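NAD nucleotidase (Haemophilus influenzae, PDB 3ZU0) degrades NAD to adenosine and nicotinamide riboside, and as a broad-specificity 5'-nucleotidase dephosphorylates mononucleotides, acting fastest on AMP. Local coordinates at residues S227-G232 / V261-A266; L64-G69 / I199-A204; V402-Q407 / K507-G512. All blocks are in the same frame, centred on the assembly; numbering follows the deposited sequence.

Interaction 1 of 3, residues S227-G232 / V261-A266; sequences SHYLYG and VMEGWA. With ZN (zinc ion), chain D.
Glu263 and residues 227-229 form the tight part of this contact, where one buried carboxylate collects several donors. Glu263 OE2 accepts from His228 N at 2.8 Å, the amide reaching it from above the carboxylate plane (50° out of it), and more weakly from Ser227 N. Glu263 OE1 takes a weak bond from Tyr229 N, and Ser227 OG stands 2.5 Å from Glu263 OE1, a separation so short that its exact value is doubtful. Glu263 reaches the turn because chi1 of -169° sends CG away from its own amide and the chain stays extended beyond it. Beside it the Tyr231 ring covers the strand backbone, Met262 CA and Glu263 N lying over one face, while its OH bonds to Ser206; water 1 accepts from Tyr231 N and donates to Glu263 O. The axes of strands 230-232 and 261-263 run at 120° and pass 6.6 Å apart, with no beta bridge between them: strand 258-263 belongs to the six-stranded sheet of the calcineurin-like phosphoesterase fold, and residues 227-229 are an active-site loop. That loop presents His228, whose NE2 binds a zinc ion at 2.1 Å together with Asp20, His22 and Asp70. Around the partly exposed His228 and Trp265 the contact is mostly CH-pi, with one weak backbone bond from Trp265 N to Tyr229 O. Ala266 CB lies over one face of the His228 ring, and Leu230 CB over a face of the Trp265 five-membered ring, 3.8 Å from its centroid.

Interaction 2 of 3, residues L64-G69 / I199-A204; sequences LVLHAG and ILLSHA. With ZN (zinc ion), chain C.
The polar link is a single bond from His203 ND1 to Ala68 O, 2.8 Å long with an N-H...O angle of 159°. The oxygen lies at the ring edge, 6° out of the imidazole plane, so the bond restrains ring rotation and marks ND1 as the protonated nitrogen. A chi1 of -157° swings the His203 ring toward residues 68-69, CG lying anti to the backbone N. Its NE2 holds a zinc ion at 2.0 Å, in a site completed on the protein side by Asp70, Asn102 and Asp226. Ala68 thus acts in the second shell. The strands come from different sheets of the calcineurin-like phosphoesterase domain, 63-67 from the seven-stranded and 198-203 from the six-stranded one; His203 stands at or near the C-terminal end of the latter, and Asp70 shortly follows the former. Apolar contact between the sheets is carried by Leu201, whose CD1 reaches Ala68 CB at 3.6 Å and Leu66 CB at 4.1 Å; CD2 also touches the backbone oxygen of His67. Within each segment a side chain bonds to the amide two residues on: Gly69 N donates to His67 ND1, in the plane of that ring, whose NE2 bonds to His21, and Ser202 OG accepts from Ala204 N in an ST turn.

Interaction 3 of 3, residues V402-Q407 / K507-G512; sequences VDLTIQ and KRYLVG
The Tyr509 ring has Asp403 CB at its edge, near the ring plane, and Lys507 CG 4.1 Å above one face, offset toward the rim; Leu404 CD1 approaches obliquely. The other flat group, the Asp403 carboxylate, is turned to the neighbouring backbone: OD2 accepts from Leu510 N through its anti lone pair at 3.0 Å, with a nearly straight N-H...O angle of 169°. These groups sit where strands 404-408 and 508-514 come together, a parallel pair inside the mixed five-stranded sheet of the 5'-nucleotidase C-terminal domain. Asp403 also donates its own N to Leu510 O at 2.9 Å, so one residue engages both polar backbone atoms of Leu510; its CG lies beside its backbone N (chi1 -69°), which turns the acid toward that strand. Apolar packing flanks the bonds. Leu404 and Val511 lie side by side, pointing the same way, with CD2 and CG2 3.8 Å apart, whereas Val402 crosses Leu510 at about a right angle. Thr405 packs toward helix 386-398, its OG1 bonded to Ala392 O. Further along, Thr405 CA lies 3.0 Å from Gly512 O in a CA-H...O contact, and the same oxygen accepts from Ile406 N at 2.9 Å.

All three contacts are mainly buried, but they fall into two groups. Interactions 1 and 2 have centres 12 Å apart and draw on the same six-stranded sheet, through strands 258-263 and 198-203; each supplies a histidine to one ion of the dizinc site, the zinc ions of chains C and D being 3.3 Å apart. Interaction 1 works through a loop folded round a buried acid, interaction 2 through packing between two sheets and one histidine-carbonyl bond. Interaction 3, its centre about 43 Å from that of interaction 1, lies in the C-terminal domain, to which the substrate-binding residues known from a near-identical protein belong; it joins neighbouring strands mainly by backbone bonds, plus one from an aspartate side chain.

Interaction 1 of 3, residues S227-G232 / V261-A266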
loop_
_atom_site.group_PDB
_atom_site.type_symbol
_atom_site.label_atom_id
_atom_site.label_comp_id
_atom_site.label_asym_id
_atom_site.label_seq_id
_atom_site.Cartn_x
_atom_site.Cartn_y
_atom_site.Cartn_z
ATOM N N SER A 227 -19.197 2.692 -7.529
ATOM C CA SER A 227 -20.316 2.254 -6.700
ATOM C C SER A 227 -21.665 2.342 -7.431
ATOM O O SER A 227 -22.655 1.746 -7.009
ATOM C CB SER A 227 -20.336 2.986 -5.347
ATOM O OG SER A 227 -20.059 4.381 -5.496
ATOM N N HIS A 228 -21.697 3.061 -8.545
ATOM C CA HIS A 228 -22.928 3.175 -9.323
ATOM C C HIS A 228 -24.061 3.880 -8.565
ATOM O O HIS A 228 -25.230 3.714 -8.921
ATOM C CB HIS A 228 -23.425 1.798 -9.799
ATOM C CG HIS A 228 -22.498 1.095 -10.748
ATOM N ND1 HIS A 228 -22.913 0.050 -11.548
ATOM C CD2 HIS A 228 -21.181 1.265 -11.011
ATOM C CE1 HIS A 228 -21.893 -0.390 -12.264
ATOM N NE2 HIS A 228 -20.829 0.333 -11.959
ATOM N N TYR A 229 -23.735 4.678 -7.547
ATOM C CA TYR A 229 -24.777 5.396 -6.797
ATOM C C TYR A 229 -25.276 6.650 -7.503
ATOM O O TYR A 229 -24.490 7.503 -7.948
ATOM C CB TYR A 229 -24.298 5.827 -5.409
ATOM C CG TYR A 229 -23.938 4.707 -4.457
ATOM C CD1 TYR A 229 -24.420 3.410 -4.641
ATOM C CD2 TYR A 229 -23.119 4.960 -3.358
ATOM C CE1 TYR A 229 -24.076 2.398 -3.754
ATOM C CE2 TYR A 229 -22.774 3.958 -2.474
ATOM C CZ TYR A 229 -23.246 2.686 -2.678
ATOM O OH TYR A 229 -22.893 1.706 -1.781
ATOM N N LEU A 230 -26.594 6.786 -7.552
ATOM C CA LEU A 230 -27.218 8.031 -7.962
ATOM C C LEU A 230 -27.096 9.049 -6.811
ATOM O O LEU A 230 -27.626 8.837 -5.728
ATOM C CB LEU A 230 -28.693 7.770 -8.315
ATOM C CG LEU A 230 -29.561 8.991 -8.638
ATOM C CD1 LEU A 230 -28.876 9.864 -9.690
ATOM C CD2 LEU A 230 -30.968 8.585 -9.092
ATOM N N TYR A 231 -26.354 10.128 -7.038
ATOM C CA TYR A 231 -26.324 11.252 -6.118
ATOM C C TYR A 231 -27.332 12.235 -6.663
ATOM O O TYR A 231 -27.261 12.604 -7.845
ATOM C CB TYR A 231 -24.955 11.917 -6.115
ATOM C CG TYR A 231 -23.894 11.184 -5.313
ATOM C CD1 TYR A 231 -23.626 9.836 -5.535
ATOM C CD2 TYR A 231 -23.145 11.851 -4.347
ATOM C CE1 TYR A 231 -22.618 9.158 -4.800
ATOM C CE2 TYR A 231 -22.159 11.197 -3.612
ATOM C CZ TYR A 231 -21.896 9.855 -3.846
ATOM O OH TYR A 231 -20.913 9.227 -3.105
ATOM N N GLY A 232 -28.274 12.655 -5.826
ATOM C CA GLY A 232 -29.422 13.373 -6.333
ATOM C C GLY A 232 -29.947 14.505 -5.489
ATOM O O GLY A 232 -29.212 15.157 -4.754
ATOM N N VAL A 261 -17.700 15.242 -2.533
ATOM C CA VAL A 261 -17.670 13.916 -3.122
ATOM C C VAL A 261 -18.959 13.723 -3.938
ATOM O O VAL A 261 -20.052 14.045 -3.474
ATOM C CB VAL A 261 -17.584 12.811 -2.038
ATOM C CG1 VAL A 261 -17.535 11.435 -2.695
ATOM C CG2 VAL A 261 -16.359 13.013 -1.140
ATOM N N MET A 262 -18.836 13.218 -5.156
ATOM C CA MET A 262 -20.031 12.907 -5.930
ATOM C C MET A 262 -19.783 11.892 -7.045
ATOM O O MET A 262 -18.676 11.782 -7.561
ATOM C CB MET A 262 -20.690 14.194 -6.459
ATOM C CG MET A 262 -20.015 14.846 -7.662
ATOM S SD MET A 262 -18.266 15.597 -7.321
ATOM C CE MET A 262 -17.983 16.551 -8.981
ATOM N N GLU A 263 -20.833 11.140 -7.369
ATOM C CA GLU A 263 -20.849 10.136 -8.429
ATOM C C GLU A 263 -21.987 10.499 -9.381
ATOM O O GLU A 263 -22.821 11.350 -9.063
ATOM C CB GLU A 263 -21.105 8.748 -7.835
ATOM C CG GLU A 263 -20.882 7.575 -8.796
ATOM C CD GLU A 263 -20.692 6.224 -8.072
ATOM O OE1 GLU A 263 -21.165 6.047 -6.929
ATOM O OE2 GLU A 263 -20.042 5.333 -8.642
ATOM N N GLY A 264 -22.017 9.867 -10.548
ATOM C CA GLY A 264 -23.049 10.149 -11.534
ATOM C C GLY A 264 -23.819 8.901 -11.942
ATOM O O GLY A 264 -24.039 8.654 -13.141
ATOM N N TRP A 265 -24.247 8.130 -10.947
ATOM C CA TRP A 265 -25.064 6.937 -11.155
ATOM C C TRP A 265 -24.259 5.955 -12.011
ATOM O O TRP A 265 -23.120 5.631 -11.667
ATOM C CB TRP A 265 -26.421 7.328 -11.786
ATOM C CG TRP A 265 -27.569 6.338 -11.556
ATOM C CD1 TRP A 265 -27.526 5.174 -10.846
ATOM C CD2 TRP A 265 -28.915 6.449 -12.058
ATOM N NE1 TRP A 265 -28.755 4.552 -10.867
ATOM C CE2 TRP A 265 -29.626 5.313 -11.607
ATOM C CE3 TRP A 265 -29.589 7.408 -12.840
ATOM C CZ2 TRP A 265 -30.985 5.105 -11.908
ATOM C CZ3 TRP A 265 -30.945 7.193 -13.157
ATOM C CH2 TRP A 265 -31.622 6.053 -12.690
ATOM N N ALA A 266 -24.819 5.513 -13.136
ATOM C CA ALA A 266 -24.108 4.598 -14.030
ATOM C C ALA A 266 -24.843 4.461 -15.360
ATOM O O ALA A 266 -25.904 5.070 -15.548
ATOM C CB ALA A 266 -23.970 3.210 -13.389
HETATM ZN ZN ZN D . -18.897 -0.111 -12.651
HETATM O O HOH W 1 -25.430 11.096 -9.718
#

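Interaction 2 of 3, residues L64-G69 / I199-A204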
loop_
_atom_site.group_PDB
_atom_site.type_symbol
_atom_site.label_atom_id
_atom_site.label_comp_id
_atom_site.label_asym_id
_atom_site.label_seq_id
_atom_site.Cartn_x
_atom_site.Cartn_y
_atom_site.Cartn_z
ATOM N N LEU A 64 -14.405 21.305 -17.163
ATOM C CA LEU A 64 -13.489 20.193 -16.962
ATOM C C LEU A 64 -14.294 18.897 -17.088
ATOM O O LEU A 64 -15.120 18.596 -16.219
ATOM C CB LEU A 64 -12.842 20.289 -15.573
ATOM C CG LEU A 64 -11.938 19.112 -15.214
ATOM C CD1 LEU A 64 -10.764 19.030 -16.214
ATOM C CD2 LEU A 64 -11.454 19.211 -13.772
ATOM N N VAL A 65 -14.049 18.150 -18.171
ATOM C CA VAL A 65 -14.868 17.013 -18.576
ATOM C C VAL A 65 -14.164 15.673 -18.275
ATOM O O VAL A 65 -13.109 15.369 -18.830
ATOM C CB VAL A 65 -15.202 17.118 -20.082
ATOM C CG1 VAL A 65 -16.106 15.977 -20.532
ATOM C CG2 VAL A 65 -15.854 18.468 -20.378
ATOM N N LEU A 66 -14.784 14.878 -17.405
ATOM C CA LEU A 66 -14.149 13.735 -16.758
ATOM C C LEU A 66 -14.995 12.469 -16.864
ATOM O O LEU A 66 -16.230 12.513 -16.819
ATOM C CB LEU A 66 -13.954 14.044 -15.265
ATOM C CG LEU A 66 -13.194 15.327 -14.884
ATOM C CD1 LEU A 66 -13.208 15.499 -13.382
ATOM C CD2 LEU A 66 -11.766 15.307 -15.388
ATOM N N HIS A 67 -14.312 11.340 -16.964
ATOM C CA HIS A 67 -14.935 10.039 -16.967
ATOM C C HIS A 67 -14.244 9.240 -15.869
ATOM O O HIS A 67 -13.055 8.950 -15.960
ATOM C CB HIS A 67 -14.747 9.363 -18.336
ATOM C CG HIS A 67 -15.525 8.094 -18.499
ATOM N ND1 HIS A 67 -15.440 7.050 -17.605
ATOM C CD2 HIS A 67 -16.387 7.692 -19.469
ATOM C CE1 HIS A 67 -16.227 6.064 -18.004
ATOM N NE2 HIS A 67 -16.810 6.427 -19.137
ATOM N N ALA A 68 -14.989 8.882 -14.829
ATOM C CA ALA A 68 -14.388 8.301 -13.635
ATOM C C ALA A 68 -14.247 6.773 -13.679
ATOM O O ALA A 68 -14.135 6.149 -12.631
ATOM C CB ALA A 68 -15.184 8.721 -12.397
ATOM N N GLY A 69 -14.288 6.175 -14.873
ATOM C CA GLY A 69 -13.895 4.778 -15.038
ATOM C C GLY A 69 -14.970 3.735 -15.295
ATOM O O GLY A 69 -16.156 4.000 -15.140
ATOM N N ILE A 199 -8.009 17.972 -7.545
ATOM C CA ILE A 199 -9.136 17.113 -7.870
ATOM C C ILE A 199 -8.658 15.665 -7.931
ATOM O O ILE A 199 -7.609 15.361 -8.510
ATOM C CB ILE A 199 -9.729 17.486 -9.255
ATOM C CG1 ILE A 199 -10.073 18.982 -9.316
ATOM C CG2 ILE A 199 -10.940 16.618 -9.599
ATOM C CD1 ILE A 199 -10.959 19.462 -8.208
ATOM N N LEU A 200 -9.438 14.770 -7.341
ATOM C CA LEU A 200 -9.135 13.335 -7.364
ATOM C C LEU A 200 -10.217 12.645 -8.191
ATOM O O LEU A 200 -11.404 12.733 -7.863
ATOM C CB LEU A 200 -9.142 12.775 -5.929
ATOM C CG LEU A 200 -8.869 11.278 -5.733
ATOM C CD1 LEU A 200 -7.455 10.924 -6.168
ATOM C CD2 LEU A 200 -9.054 10.895 -4.257
ATOM N N LEU A 201 -9.815 11.994 -9.272
ATOM C CA LEU A 201 -10.753 11.320 -10.149
ATOM C C LEU A 201 -10.605 9.844 -9.823
ATOM O O LEU A 201 -9.669 9.181 -10.273
ATOM C CB LEU A 201 -10.407 11.590 -11.622
ATOM C CG LEU A 201 -11.295 10.872 -12.644
ATOM C CD1 LEU A 201 -12.726 11.364 -12.483
ATOM C CD2 LEU A 201 -10.777 11.126 -14.068
ATOM N N SER A 202 -11.521 9.340 -9.004
ATOM C CA SER A 202 -11.285 8.095 -8.313
ATOM C C SER A 202 -12.348 7.040 -8.547
ATOM O O SER A 202 -13.512 7.246 -8.195
ATOM C CB SER A 202 -11.199 8.371 -6.817
ATOM O OG SER A 202 -11.112 7.160 -6.104
ATOM N N HIS A 203 -11.932 5.901 -9.105
ATOM C CA HIS A 203 -12.800 4.732 -9.196
ATOM C C HIS A 203 -12.682 3.851 -7.946
ATOM O O HIS A 203 -12.938 2.652 -7.979
ATOM C CB HIS A 203 -12.460 3.917 -10.449
ATOM C CG HIS A 203 -13.580 3.046 -10.918
ATOM N ND1 HIS A 203 -14.589 3.515 -11.734
ATOM C CD2 HIS A 203 -13.855 1.741 -10.687
ATOM C CE1 HIS A 203 -15.437 2.530 -11.990
ATOM N NE2 HIS A 203 -15.010 1.442 -11.374
ATOM N N ALA A 204 -12.318 4.433 -6.820
ATOM C CA ALA A 204 -12.207 3.614 -5.607
ATOM C C ALA A 204 -13.565 3.296 -5.006
ATOM O O ALA A 204 -13.671 2.460 -4.115
ATOM C CB ALA A 204 -11.282 4.289 -4.575
HETATM ZN ZN ZN C . -15.985 -0.338 -11.168
#

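Interaction 3 of 3, residues V402-Q407 / K507-G512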
loop_
_atom_site.group_PDB
_atom_site.type_symbol
_atom_site.label_atom_id
_atom_site.label_comp_id
_atom_site.label_asym_id
_atom_site.label_seq_id
_atom_site.Cartn_x
_atom_site.Cartn_y
_atom_site.Cartn_z
ATOM N N VAL A 402 -13.513 -35.369 -18.909
ATOM C CA VAL A 402 -13.523 -34.791 -17.571
ATOM C C VAL A 402 -14.536 -35.499 -16.649
ATOM O O VAL A 402 -15.570 -35.959 -17.113
ATOM C CB VAL A 402 -13.803 -33.259 -17.673
ATOM C CG1 VAL A 402 -14.628 -32.786 -16.535
ATOM C CG2 VAL A 402 -12.497 -32.464 -17.782
ATOM N N ASP A 403 -14.230 -35.597 -15.354
ATOM C CA ASP A 403 -15.151 -36.169 -14.376
ATOM C C ASP A 403 -16.202 -35.183 -13.874
ATOM O O ASP A 403 -17.227 -35.581 -13.314
ATOM C CB ASP A 403 -14.392 -36.703 -13.163
ATOM C CG ASP A 403 -13.548 -37.927 -13.490
ATOM O OD1 ASP A 403 -14.102 -38.905 -14.036
ATOM O OD2 ASP A 403 -12.326 -37.898 -13.213
ATOM N N LEU A 404 -15.972 -33.896 -14.094
ATOM C CA LEU A 404 -16.630 -32.903 -13.259
ATOM C C LEU A 404 -16.218 -31.534 -13.749
ATOM O O LEU A 404 -15.060 -31.338 -14.096
ATOM C CB LEU A 404 -16.089 -33.153 -11.862
ATOM C CG LEU A 404 -16.267 -32.535 -10.498
ATOM C CD1 LEU A 404 -15.456 -33.425 -9.573
ATOM C CD2 LEU A 404 -15.754 -31.117 -10.450
ATOM N N THR A 405 -17.166 -30.601 -13.822
ATOM C CA THR A 405 -16.844 -29.211 -14.143
ATOM C C THR A 405 -17.434 -28.281 -13.101
ATOM O O THR A 405 -18.468 -28.587 -12.509
ATOM C CB THR A 405 -17.404 -28.749 -15.497
ATOM O OG1 THR A 405 -18.829 -28.886 -15.491
ATOM C CG2 THR A 405 -16.799 -29.522 -16.649
ATOM N N ILE A 406 -16.757 -27.154 -12.882
ATOM C CA ILE A 406 -17.220 -26.096 -11.993
ATOM C C ILE A 406 -17.181 -24.768 -12.739
ATOM O O ILE A 406 -16.182 -24.457 -13.381
ATOM C CB ILE A 406 -16.300 -25.948 -10.772
ATOM C CG1 ILE A 406 -16.200 -27.264 -10.009
ATOM C CG2 ILE A 406 -16.780 -24.796 -9.857
ATOM C CD1 ILE A 406 -17.536 -27.994 -9.905
ATOM N N GLN A 407 -18.269 -23.998 -12.644
ATOM C CA GLN A 407 -18.382 -22.694 -13.279
ATOM C C GLN A 407 -18.903 -21.718 -12.246
ATOM O O GLN A 407 -19.801 -22.050 -11.472
ATOM C CB GLN A 407 -19.345 -22.757 -14.481
ATOM C CG GLN A 407 -19.689 -21.401 -15.124
ATOM C CD GLN A 407 -18.556 -20.865 -15.967
ATOM O OE1 GLN A 407 -17.532 -21.520 -16.123
ATOM N NE2 GLN A 407 -18.732 -19.677 -16.524
ATOM N N LYS A 507 -9.524 -39.827 -3.894
ATOM C CA LYS A 507 -9.451 -40.154 -5.317
ATOM C C LYS A 507 -9.077 -38.921 -6.133
ATOM O O LYS A 507 -9.454 -37.806 -5.771
ATOM C CB LYS A 507 -10.793 -40.703 -5.805
ATOM C CG LYS A 507 -10.890 -40.874 -7.309
ATOM C CD LYS A 507 -12.265 -41.388 -7.702
ATOM C CE LYS A 507 -12.426 -41.401 -9.217
ATOM N NZ LYS A 507 -13.770 -41.921 -9.626
ATOM N N ARG A 508 -8.343 -39.128 -7.226
ATOM C CA ARG A 508 -7.945 -38.047 -8.118
ATOM C C ARG A 508 -8.980 -37.854 -9.227
ATOM O O ARG A 508 -9.194 -38.751 -10.050
ATOM C CB ARG A 508 -6.596 -38.350 -8.777
ATOM C CG ARG A 508 -5.408 -38.408 -7.848
ATOM C CD ARG A 508 -4.770 -37.051 -7.661
ATOM N NE ARG A 508 -4.264 -36.453 -8.898
ATOM C CZ ARG A 508 -3.059 -36.686 -9.416
ATOM N NH1 ARG A 508 -2.234 -37.534 -8.824
ATOM N NH2 ARG A 508 -2.677 -36.074 -10.531
ATOM N N TYR A 509 -9.599 -36.676 -9.263
ATOM C CA TYR A 509 -10.583 -36.370 -10.298
ATOM C C TYR A 509 -10.013 -35.428 -11.354
ATOM O O TYR A 509 -9.222 -34.530 -11.038
ATOM C CB TYR A 509 -11.825 -35.740 -9.679
ATOM C CG TYR A 509 -12.545 -36.608 -8.680
ATOM C CD1 TYR A 509 -13.486 -37.545 -9.092
ATOM C CD2 TYR A 509 -12.303 -36.477 -7.316
ATOM C CE1 TYR A 509 -14.166 -38.334 -8.168
ATOM C CE2 TYR A 509 -12.976 -37.262 -6.386
ATOM C CZ TYR A 509 -13.902 -38.190 -6.817
ATOM O OH TYR A 509 -14.567 -38.965 -5.893
ATOM N N LEU A 510 -10.424 -35.628 -12.605
ATOM C CA LEU A 510 -10.121 -34.676 -13.650
ATOM C C LEU A 510 -11.221 -33.619 -13.622
ATOM O O LEU A 510 -12.393 -33.917 -13.873
ATOM C CB LEU A 510 -10.051 -35.345 -15.026
ATOM C CG LEU A 510 -9.513 -34.441 -16.140
ATOM C CD1 LEU A 510 -8.107 -33.954 -15.801
ATOM C CD2 LEU A 510 -9.519 -35.116 -17.521
ATOM N N VAL A 511 -10.841 -32.387 -13.305
ATOM C CA VAL A 511 -11.808 -31.314 -13.137
ATOM C C VAL A 511 -11.687 -30.288 -14.252
ATOM O O VAL A 511 -10.595 -29.820 -14.570
ATOM C CB VAL A 511 -11.641 -30.638 -11.753
ATOM C CG1 VAL A 511 -12.528 -29.385 -11.624
ATOM C CG2 VAL A 511 -11.954 -31.637 -10.656
ATOM N N GLY A 512 -12.822 -29.939 -14.848
ATOM C CA GLY A 512 -12.858 -28.900 -15.857
ATOM C C GLY A 512 -13.440 -27.609 -15.304
ATOM O O GLY A 512 -14.297 -27.632 -14.431
#